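Local coordinates for putative ABC transporter, periplasmic binding protein, amino acid (Neisseria gonorrhoeae, PDB 2YJP), which binds L-cysteine, probably as the extracytoplasmic solute receptor of an amino-acid ABC transporter, at residues 134-148 against 232-246. The protein carries 1 engineered substitution. Sequence-based numbering, arbitrary orientation.
Sequences AVDFADPYMKVALGV and NLGPAEFIAPAVQKG
The carbonyl O of I239 takes two backbone N-H groups, that of Y141 at 3.0 Å and that of M142 in a weaker, longer bond; this is a classic beta bulge. I239 N returns an almost straight bond to M142 O (2.7 Å). Beyond it E237 and V144 exchange a reciprocal pair, and a water links V144 O to E237 OE1. On the other side of the bulge a second antiparallel ladder begins, its register shifted by two, where D136 and V243 bond both ways. Side-chain packing centres on I239. Its CB lies tightly against M142 CG (3.5 Å), the two side chains running the same way, while CD1 meets V144 CG1 and CG2 sits against CZ and OH of Y141. With CG placed between backbone N and carbonyl carbon (chi1 58°), the Y141 ring is turned to the 239-241 backbone, I239 O over one face and P241 CD at its edge; its hydroxyl bonds D81 and a water shared with A240 O. P140 lays CG over the face of the F238 ring in a CH-pi contact, 4.0 Å from the centroid. At one end D136 OD2 receives G246 N (2.7 Å) from above the carboxylate plane, with K245 NZ in a long salt bridge to OD1. At the other, L233 CD1 packs on L146 CB (3.6 Å). These paired antiparallel strands fit the interlobe hinge of the two-lobed binding-protein fold. Their backbones largely satisfy each other, and apolar contacts hold I239 about 4 Å from the bound cysteine.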
ATOM      1  N   ALA A 134     -12.567 -10.631  -5.965  1.00 27.60           N
ATOM      2  CA  ALA A 134     -13.479  -9.573  -5.594  1.00 27.08           C
ATOM      3  C   ALA A 134     -13.339  -8.326  -6.457  1.00 26.18           C
ATOM      4  O   ALA A 134     -14.329  -7.576  -6.609  1.00 26.06           O
ATOM      5  CB  ALA A 134     -13.309  -9.262  -4.124  1.00 26.30           C
ATOM      6  N   VAL A 135     -12.126  -8.096  -6.994  1.00 23.79           N
ATOM      7  CA  VAL A 135     -11.833  -6.882  -7.792  1.00 23.46           C
ATOM      8  C   VAL A 135     -10.910  -7.183  -9.023  1.00 24.33           C
ATOM      9  O   VAL A 135     -10.285  -8.250  -9.096  1.00 23.87           O
ATOM     10  CB  VAL A 135     -11.177  -5.729  -6.912  1.00 22.49           C
ATOM     11  CG1 VAL A 135     -12.021  -5.410  -5.584  1.00 20.96           C
ATOM     12  CG2 VAL A 135      -9.657  -6.018  -6.606  1.00 19.95           C
ATOM     13  N   ASP A 136     -10.789  -6.257  -9.978  1.00 23.71           N
ATOM     14  CA  ASP A 136      -9.822  -6.505 -11.034  1.00 24.34           C
ATOM     15  C   ASP A 136      -8.572  -5.651 -10.858  1.00 23.13           C
ATOM     16  O   ASP A 136      -8.639  -4.400 -10.736  1.00 22.64           O
ATOM     17  CB  ASP A 136     -10.395  -6.311 -12.442  1.00 25.60           C
ATOM     18  CG  ASP A 136     -11.418  -7.402 -12.860  1.00 29.48           C
ATOM     19  OD1 ASP A 136     -11.196  -8.627 -12.643  1.00 32.99           O
ATOM     20  OD2 ASP A 136     -12.435  -7.019 -13.488  1.00 34.41           O
ATOM     21  N   PHE A 137      -7.419  -6.328 -10.881  1.00 23.03           N
ATOM     22  CA  PHE A 137      -6.117  -5.671 -10.763  1.00 21.66           C
ATOM     23  C   PHE A 137      -5.542  -5.335 -12.123  1.00 21.86           C
ATOM     24  O   PHE A 137      -5.472  -6.207 -13.001  1.00 21.68           O
ATOM     25  CB  PHE A 137      -5.147  -6.577 -10.036  1.00 20.97           C
ATOM     26  CG  PHE A 137      -5.406  -6.654  -8.549  1.00 21.37           C
ATOM     27  CD1 PHE A 137      -4.952  -5.632  -7.680  1.00 18.73           C
ATOM     28  CD2 PHE A 137      -6.080  -7.765  -8.002  1.00 20.55           C
ATOM     29  CE1 PHE A 137      -5.171  -5.731  -6.292  1.00 19.94           C
ATOM     30  CE2 PHE A 137      -6.301  -7.854  -6.632  1.00 19.02           C
ATOM     31  CZ  PHE A 137      -5.852  -6.852  -5.771  1.00 19.16           C
ATOM     32  N   ALA A 138      -5.146  -4.069 -12.298  1.00 20.75           N
ATOM     33  CA  ALA A 138      -4.338  -3.692 -13.477  1.00 21.31           C
ATOM     34  C   ALA A 138      -2.901  -4.143 -13.338  1.00 21.26           C
ATOM     35  O   ALA A 138      -2.537  -4.691 -12.330  1.00 20.64           O
ATOM     36  CB  ALA A 138      -4.387  -2.196 -13.687  1.00 20.85           C
ATOM     37  N   ASP A 139      -2.087  -3.883 -14.341  1.00 22.39           N
ATOM     38  CA  ASP A 139      -0.656  -4.099 -14.285  1.00 23.97           C
ATOM     39  C   ASP A 139      -0.027  -3.564 -13.040  1.00 22.33           C
ATOM     40  O   ASP A 139      -0.209  -2.392 -12.739  1.00 20.23           O
ATOM     41  CB  ASP A 139       0.035  -3.338 -15.410  1.00 25.20           C
ATOM     42  CG  ASP A 139      -0.114  -4.002 -16.738  1.00 30.86           C
ATOM     43  OD1 ASP A 139      -0.850  -5.025 -16.832  1.00 35.19           O
ATOM     44  OD2 ASP A 139       0.513  -3.481 -17.687  1.00 33.53           O
ATOM     45  N   PRO A 140       0.807  -4.400 -12.391  1.00 22.66           N
ATOM     46  CA  PRO A 140       1.525  -4.006 -11.165  1.00 21.90           C
ATOM     47  C   PRO A 140       2.509  -2.894 -11.438  1.00 22.64           C
ATOM     48  O   PRO A 140       3.076  -2.821 -12.561  1.00 23.29           O
ATOM     49  CB  PRO A 140       2.263  -5.263 -10.725  1.00 22.57           C
ATOM     50  CG  PRO A 140       2.115  -6.260 -11.819  1.00 24.32           C
ATOM     51  CD  PRO A 140       1.160  -5.739 -12.880  1.00 23.01           C
ATOM     52  N   TYR A 141       2.701  -2.036 -10.426  1.00 21.68           N
ATOM     53  CA  TYR A 141       3.743  -1.025 -10.467  1.00 22.09           C
ATOM     54  C   TYR A 141       4.862  -1.211  -9.438  1.00 22.26           C
ATOM     55  O   TYR A 141       5.950  -0.663  -9.616  1.00 22.41           O
ATOM     56  CB  TYR A 141       3.155   0.391 -10.395  1.00 20.02           C
ATOM     57  CG  TYR A 141       2.327   0.672  -9.201  1.00 19.72           C
ATOM     58  CD1 TYR A 141       0.960   0.436  -9.233  1.00 18.81           C
ATOM     59  CD2 TYR A 141       2.882   1.201  -8.022  1.00 18.99           C
ATOM     60  CE1 TYR A 141       0.168   0.694  -8.164  1.00 17.90           C
ATOM     61  CE2 TYR A 141       2.066   1.501  -6.910  1.00 18.57           C
ATOM     62  CZ  TYR A 141       0.701   1.215  -6.995  1.00 19.14           C
ATOM     63  OH  TYR A 141      -0.163   1.475  -5.938  1.00 19.48           O
ATOM     64  N   MET A 142       4.610  -1.991  -8.387  1.00 22.28           N
ATOM     65  CA  MET A 142       5.674  -2.308  -7.427  1.00 22.99           C
ATOM     66  C   MET A 142       5.556  -3.710  -6.821  1.00 23.38           C
ATOM     67  O   MET A 142       4.578  -4.420  -7.071  1.00 22.54           O
ATOM     68  CB  MET A 142       5.826  -1.220  -6.366  1.00 22.41           C
ATOM     69  CG  MET A 142       4.946  -1.320  -5.161  1.00 23.22           C
ATOM     70  SD  MET A 142       5.310  -0.026  -3.923  1.00 24.45           S
ATOM     71  CE  MET A 142       6.166  -0.980  -2.683  1.00 23.13           C
ATOM     72  N   LYS A 143       6.578  -4.109  -6.077  1.00 23.74           N
ATOM     73  CA  LYS A 143       6.586  -5.396  -5.375  1.00 24.85           C
ATOM     74  C   LYS A 143       6.982  -5.175  -3.923  1.00 24.10           C
ATOM     75  O   LYS A 143       7.663  -4.205  -3.633  1.00 23.91           O
ATOM     76  CB  LYS A 143       7.543  -6.426  -6.004  1.00 25.92           C
ATOM     77  CG  LYS A 143       8.481  -5.901  -6.975  1.00 28.75           C
ATOM     78  CD  LYS A 143       9.618  -6.826  -7.253  1.00 32.87           C
ATOM     79  CE  LYS A 143      10.243  -6.483  -8.611  1.00 34.86           C
ATOM     80  NZ  LYS A 143      11.685  -6.503  -8.570  1.00 37.59           N
ATOM     81  N   VAL A 144       6.562  -6.087  -3.047  1.00 23.23           N
ATOM     82  CA  VAL A 144       6.845  -5.990  -1.665  1.00 22.68           C
ATOM     83  C   VAL A 144       6.675  -7.354  -0.963  1.00 23.12           C
ATOM     84  O   VAL A 144       5.876  -8.193  -1.343  1.00 23.35           O
ATOM     85  CB  VAL A 144       5.979  -4.802  -1.017  1.00 23.36           C
ATOM     86  CG1 VAL A 144       4.729  -5.202  -0.529  1.00 19.77           C
ATOM     87  CG2 VAL A 144       6.596  -4.338   0.178  1.00 24.32           C
ATOM     88  N   ALA A 145       7.468  -7.559   0.072  1.00 19.50           N
ATOM     89  CA  ALA A 145       7.397  -8.730   0.921  1.00 19.02           C
ATOM     90  C   ALA A 145       6.976  -8.214   2.302  1.00 17.97           C
ATOM     91  O   ALA A 145       7.105  -7.011   2.573  1.00 18.39           O
ATOM     92  CB  ALA A 145       8.767  -9.393   0.995  1.00 18.48           C
ATOM     93  N   LEU A 146       6.484  -9.100   3.154  1.00 16.35           N
ATOM     94  CA  LEU A 146       6.221  -8.779   4.525  1.00 15.47           C
ATOM     95  C   LEU A 146       7.468  -8.864   5.396  1.00 15.76           C
ATOM     96  O   LEU A 146       8.427  -9.622   5.123  1.00 15.90           O
ATOM     97  CB  LEU A 146       5.117  -9.694   5.089  1.00 15.21           C
ATOM     98  CG  LEU A 146       3.753  -9.671   4.326  1.00 16.25           C
ATOM     99  CD1 LEU A 146       2.801 -10.755   4.856  1.00 13.49           C
ATOM    100  CD2 LEU A 146       3.167  -8.231   4.339  1.00 13.78           C
ATOM    101  N   GLY A 147       7.445  -8.106   6.489  1.00 15.09           N
ATOM    102  CA  GLY A 147       8.510  -8.164   7.480  1.00 14.57           C
ATOM    103  C   GLY A 147       7.916  -7.977   8.846  1.00 14.15           C
ATOM    104  O   GLY A 147       6.732  -7.801   8.994  1.00 14.45           O
ATOM    105  N   VAL A 148       8.739  -8.088   9.873  1.00 15.11           N
ATOM    106  CA  VAL A 148       8.244  -7.870  11.245  1.00 14.57           C
ATOM    107  C   VAL A 148       9.144  -6.886  11.980  1.00 14.30           C
ATOM    108  O   VAL A 148      10.373  -7.058  11.952  1.00 13.08           O
ATOM    109  CB  VAL A 148       8.221  -9.213  12.030  1.00 15.57           C
ATOM    110  CG1 VAL A 148       7.720  -8.960  13.485  1.00 15.16           C
ATOM    111  CG2 VAL A 148       7.361 -10.206  11.284  1.00 13.98           C
ATOM    112  N   ASN A 232      11.982 -10.285   5.908  1.00 17.31           N
ATOM    113  CA  ASN A 232      11.329 -10.972   4.796  1.00 18.35           C
ATOM    114  C   ASN A 232      10.671 -12.270   5.277  1.00 18.82           C
ATOM    115  O   ASN A 232      11.320 -13.143   5.839  1.00 18.57           O
ATOM    116  CB  ASN A 232      12.374 -11.232   3.680  1.00 18.37           C
ATOM    117  CG  ASN A 232      11.791 -11.956   2.488  1.00 21.78           C
ATOM    118  OD1 ASN A 232      11.418 -13.128   2.594  1.00 23.76           O
ATOM    119  ND2 ASN A 232      11.734 -11.277   1.332  1.00 22.52           N
ATOM    120  N   LEU A 233       9.371 -12.389   5.076  1.00 18.58           N
ATOM    121  CA  LEU A 233       8.599 -13.576   5.457  1.00 18.40           C
ATOM    122  C   LEU A 233       8.255 -14.410   4.225  1.00 20.29           C
ATOM    123  O   LEU A 233       7.342 -15.251   4.279  1.00 23.81           O
ATOM    124  CB  LEU A 233       7.290 -13.140   6.124  1.00 17.32           C
ATOM    125  CG  LEU A 233       7.262 -12.566   7.536  1.00 15.32           C
ATOM    126  CD1 LEU A 233       5.919 -11.910   7.854  1.00 14.03           C
ATOM    127  CD2 LEU A 233       7.523 -13.698   8.577  1.00 11.79           C
ATOM    128  N   GLY A 234       8.971 -14.217   3.113  1.00 19.89           N
ATOM    129  CA  GLY A 234       8.695 -14.973   1.897  1.00 20.20           C
ATOM    130  C   GLY A 234       8.820 -14.093   0.646  1.00 21.23           C
ATOM    131  O   GLY A 234       9.031 -12.869   0.762  1.00 18.09           O
ATOM    132  N   PRO A 235       8.652 -14.708  -0.567  1.00 22.87           N
ATOM    133  CA  PRO A 235       8.790 -13.957  -1.832  1.00 22.78           C
ATOM    134  C   PRO A 235       7.897 -12.754  -1.920  1.00 22.00           C
ATOM    135  O   PRO A 235       6.741 -12.739  -1.431  1.00 20.98           O
ATOM    136  CB  PRO A 235       8.384 -14.972  -2.926  1.00 24.97           C
ATOM    137  CG  PRO A 235       8.635 -16.358  -2.281  1.00 26.97           C
ATOM    138  CD  PRO A 235       8.274 -16.127  -0.794  1.00 23.24           C
ATOM    139  N   ALA A 236       8.448 -11.744  -2.572  1.00 22.46           N
ATOM    140  CA  ALA A 236       7.716 -10.514  -2.903  1.00 22.47           C
ATOM    141  C   ALA A 236       6.414 -10.734  -3.724  1.00 22.97           C
ATOM    142  O   ALA A 236       6.338 -11.613  -4.541  1.00 23.39           O
ATOM    143  CB  ALA A 236       8.652  -9.575  -3.585  1.00 21.66           C
ATOM    144  N   GLU A 237       5.376  -9.970  -3.416  1.00 23.58           N
ATOM    145  CA  GLU A 237       4.096  -9.956  -4.123  1.00 23.63           C
ATOM    146  C   GLU A 237       3.975  -8.654  -4.860  1.00 23.47           C
ATOM    147  O   GLU A 237       4.582  -7.675  -4.460  1.00 23.64           O
ATOM    148  CB  GLU A 237       2.948 -10.076  -3.094  1.00 22.22           C
ATOM    149  CG  GLU A 237       2.814 -11.525  -2.591  1.00 25.09           C
ATOM    150  CD  GLU A 237       1.827 -11.701  -1.455  1.00 26.66           C
ATOM    151  OE1 GLU A 237       1.924 -10.946  -0.444  1.00 27.10           O
ATOM    152  OE2 GLU A 237       0.964 -12.605  -1.577  1.00 27.83           O
ATOM    153  N   PHE A 238       3.207  -8.605  -5.930  1.00 23.86           N
ATOM    154  CA  PHE A 238       2.988  -7.323  -6.597  1.00 22.42           C
ATOM    155  C   PHE A 238       1.962  -6.434  -5.967  1.00 20.66           C
ATOM    156  O   PHE A 238       0.978  -6.918  -5.425  1.00 20.52           O
ATOM    157  CB  PHE A 238       2.533  -7.538  -8.026  1.00 22.91           C
ATOM    158  CG  PHE A 238       3.553  -8.141  -8.899  1.00 25.70           C
ATOM    159  CD1 PHE A 238       4.713  -7.434  -9.214  1.00 27.76           C
ATOM    160  CD2 PHE A 238       3.339  -9.392  -9.458  1.00 29.42           C
ATOM    161  CE1 PHE A 238       5.671  -7.989 -10.077  1.00 31.10           C
ATOM    162  CE2 PHE A 238       4.268  -9.978 -10.318  1.00 35.20           C
ATOM    163  CZ  PHE A 238       5.461  -9.291 -10.627  1.00 36.28           C
ATOM    164  N   ILE A 239       2.190  -5.135  -6.095  1.00 19.43           N
ATOM    165  CA  ILE A 239       1.243  -4.096  -5.758  1.00 19.52           C
ATOM    166  C   ILE A 239       0.715  -3.462  -7.077  1.00 20.09           C
ATOM    167  O   ILE A 239       1.472  -3.170  -7.994  1.00 20.18           O
ATOM    168  CB  ILE A 239       1.912  -3.035  -4.858  1.00 19.30           C
ATOM    169  CG1 ILE A 239       1.976  -3.607  -3.441  1.00 21.47           C
ATOM    170  CG2 ILE A 239       1.133  -1.735  -4.898  1.00 15.65           C
ATOM    171  CD1 ILE A 239       2.818  -2.787  -2.501  1.00 22.96           C
ATOM    172  N   ALA A 240      -0.591  -3.249  -7.160  1.00 19.68           N
ATOM    173  CA  ALA A 240      -1.226  -2.954  -8.456  1.00 19.88           C
ATOM    174  C   ALA A 240      -2.420  -2.098  -8.211  1.00 19.12           C
ATOM    175  O   ALA A 240      -2.937  -2.162  -7.132  1.00 19.70           O
ATOM    176  CB  ALA A 240      -1.659  -4.243  -9.150  1.00 20.18           C
ATOM    177  N   PRO A 241      -2.852  -1.292  -9.207  1.00 19.12           N
ATOM    178  CA  PRO A 241      -4.131  -0.581  -9.071  1.00 18.31           C
ATOM    179  C   PRO A 241      -5.274  -1.575  -9.146  1.00 18.77           C
ATOM    180  O   PRO A 241      -5.107  -2.668  -9.704  1.00 19.06           O
ATOM    181  CB  PRO A 241      -4.190   0.308 -10.312  1.00 18.33           C
ATOM    182  CG  PRO A 241      -2.757   0.261 -10.954  1.00 18.66           C
ATOM    183  CD  PRO A 241      -2.228  -1.087 -10.527  1.00 19.30           C
ATOM    184  N   ALA A 242      -6.445  -1.215  -8.617  1.00 18.40           N
ATOM    185  CA  ALA A 242      -7.609  -2.116  -8.729  1.00 18.83           C
ATOM    186  C   ALA A 242      -8.865  -1.356  -9.134  1.00 19.09           C
ATOM    187  O   ALA A 242      -9.100  -0.252  -8.619  1.00 19.22           O
ATOM    188  CB  ALA A 242      -7.843  -2.881  -7.449  1.00 18.38           C
ATOM    189  N   VAL A 243      -9.647  -1.950 -10.050  1.00 19.09           N
ATOM    190  CA  VAL A 243     -10.941  -1.385 -10.439  1.00 19.96           C
ATOM    191  C   VAL A 243     -12.017  -2.372 -10.029  1.00 20.24           C
ATOM    192  O   VAL A 243     -11.696  -3.508  -9.679  1.00 20.10           O
ATOM    193  CB  VAL A 243     -11.041  -1.108 -11.944  1.00 20.62           C
ATOM    194  CG1 VAL A 243     -10.018  -0.072 -12.358  1.00 20.58           C
ATOM    195  CG2 VAL A 243     -10.890  -2.420 -12.766  1.00 18.04           C
ATOM    196  N   GLN A 244     -13.272  -1.929 -10.078  1.00 20.47           N
ATOM    197  CA  GLN A 244     -14.442  -2.789  -9.841  1.00 21.84           C
ATOM    198  C   GLN A 244     -14.372  -4.001 -10.738  1.00 22.30           C
ATOM    199  O   GLN A 244     -14.025  -3.876 -11.921  1.00 22.76           O
ATOM    200  CB  GLN A 244     -15.730  -2.028 -10.136  1.00 22.50           C
ATOM    201  CG  GLN A 244     -17.011  -2.673  -9.657  1.00 25.56           C
ATOM    202  CD  GLN A 244     -18.237  -1.768  -9.922  1.00 28.91           C
ATOM    203  OE1 GLN A 244     -18.694  -1.684 -11.047  1.00 28.77           O
ATOM    204  NE2 GLN A 244     -18.746  -1.082  -8.885  1.00 28.73           N
ATOM    205  N   LYS A 245     -14.735  -5.163 -10.186  1.00 23.44           N
ATOM    206  CA  LYS A 245     -14.787  -6.416 -10.892  1.00 23.93           C
ATOM    207  C   LYS A 245     -15.657  -6.292 -12.111  1.00 24.58           C
ATOM    208  O   LYS A 245     -16.794  -5.861 -11.998  1.00 25.19           O
ATOM    209  CB  LYS A 245     -15.389  -7.498  -9.959  1.00 26.02           C
ATOM    210  CG  LYS A 245     -15.397  -8.886 -10.595  1.00 26.80           C
ATOM    211  CD  LYS A 245     -13.958  -9.388 -10.615  1.00 31.12           C
ATOM    212  CE  LYS A 245     -13.856 -10.845 -10.381  1.00 34.74           C
ATOM    213  NZ  LYS A 245     -13.346 -11.743 -11.404  1.00 39.34           N
ATOM    214  N   GLY A 246     -15.133  -6.654 -13.274  1.00 25.00           N
ATOM    215  CA  GLY A 246     -15.875  -6.472 -14.514  1.00 25.21           C
ATOM    216  C   GLY A 246     -15.690  -5.159 -15.240  1.00 25.33           C
ATOM    217  O   GLY A 246     -16.173  -5.000 -16.376  1.00 26.77           O
TER
HETATM  218  O   HOH W   1     -15.479  -5.203  -7.483  1.00 31.83           O
HETATM  219  O   HOH W   2      -2.365  -0.009  -5.313  1.00 12.12           O
HETATM  220  O   HOH W   3       3.868  -9.188   0.377  1.00 12.81           O
HETATM  221  O   HOH W   4       6.545 -12.035   2.535  1.00 17.26           O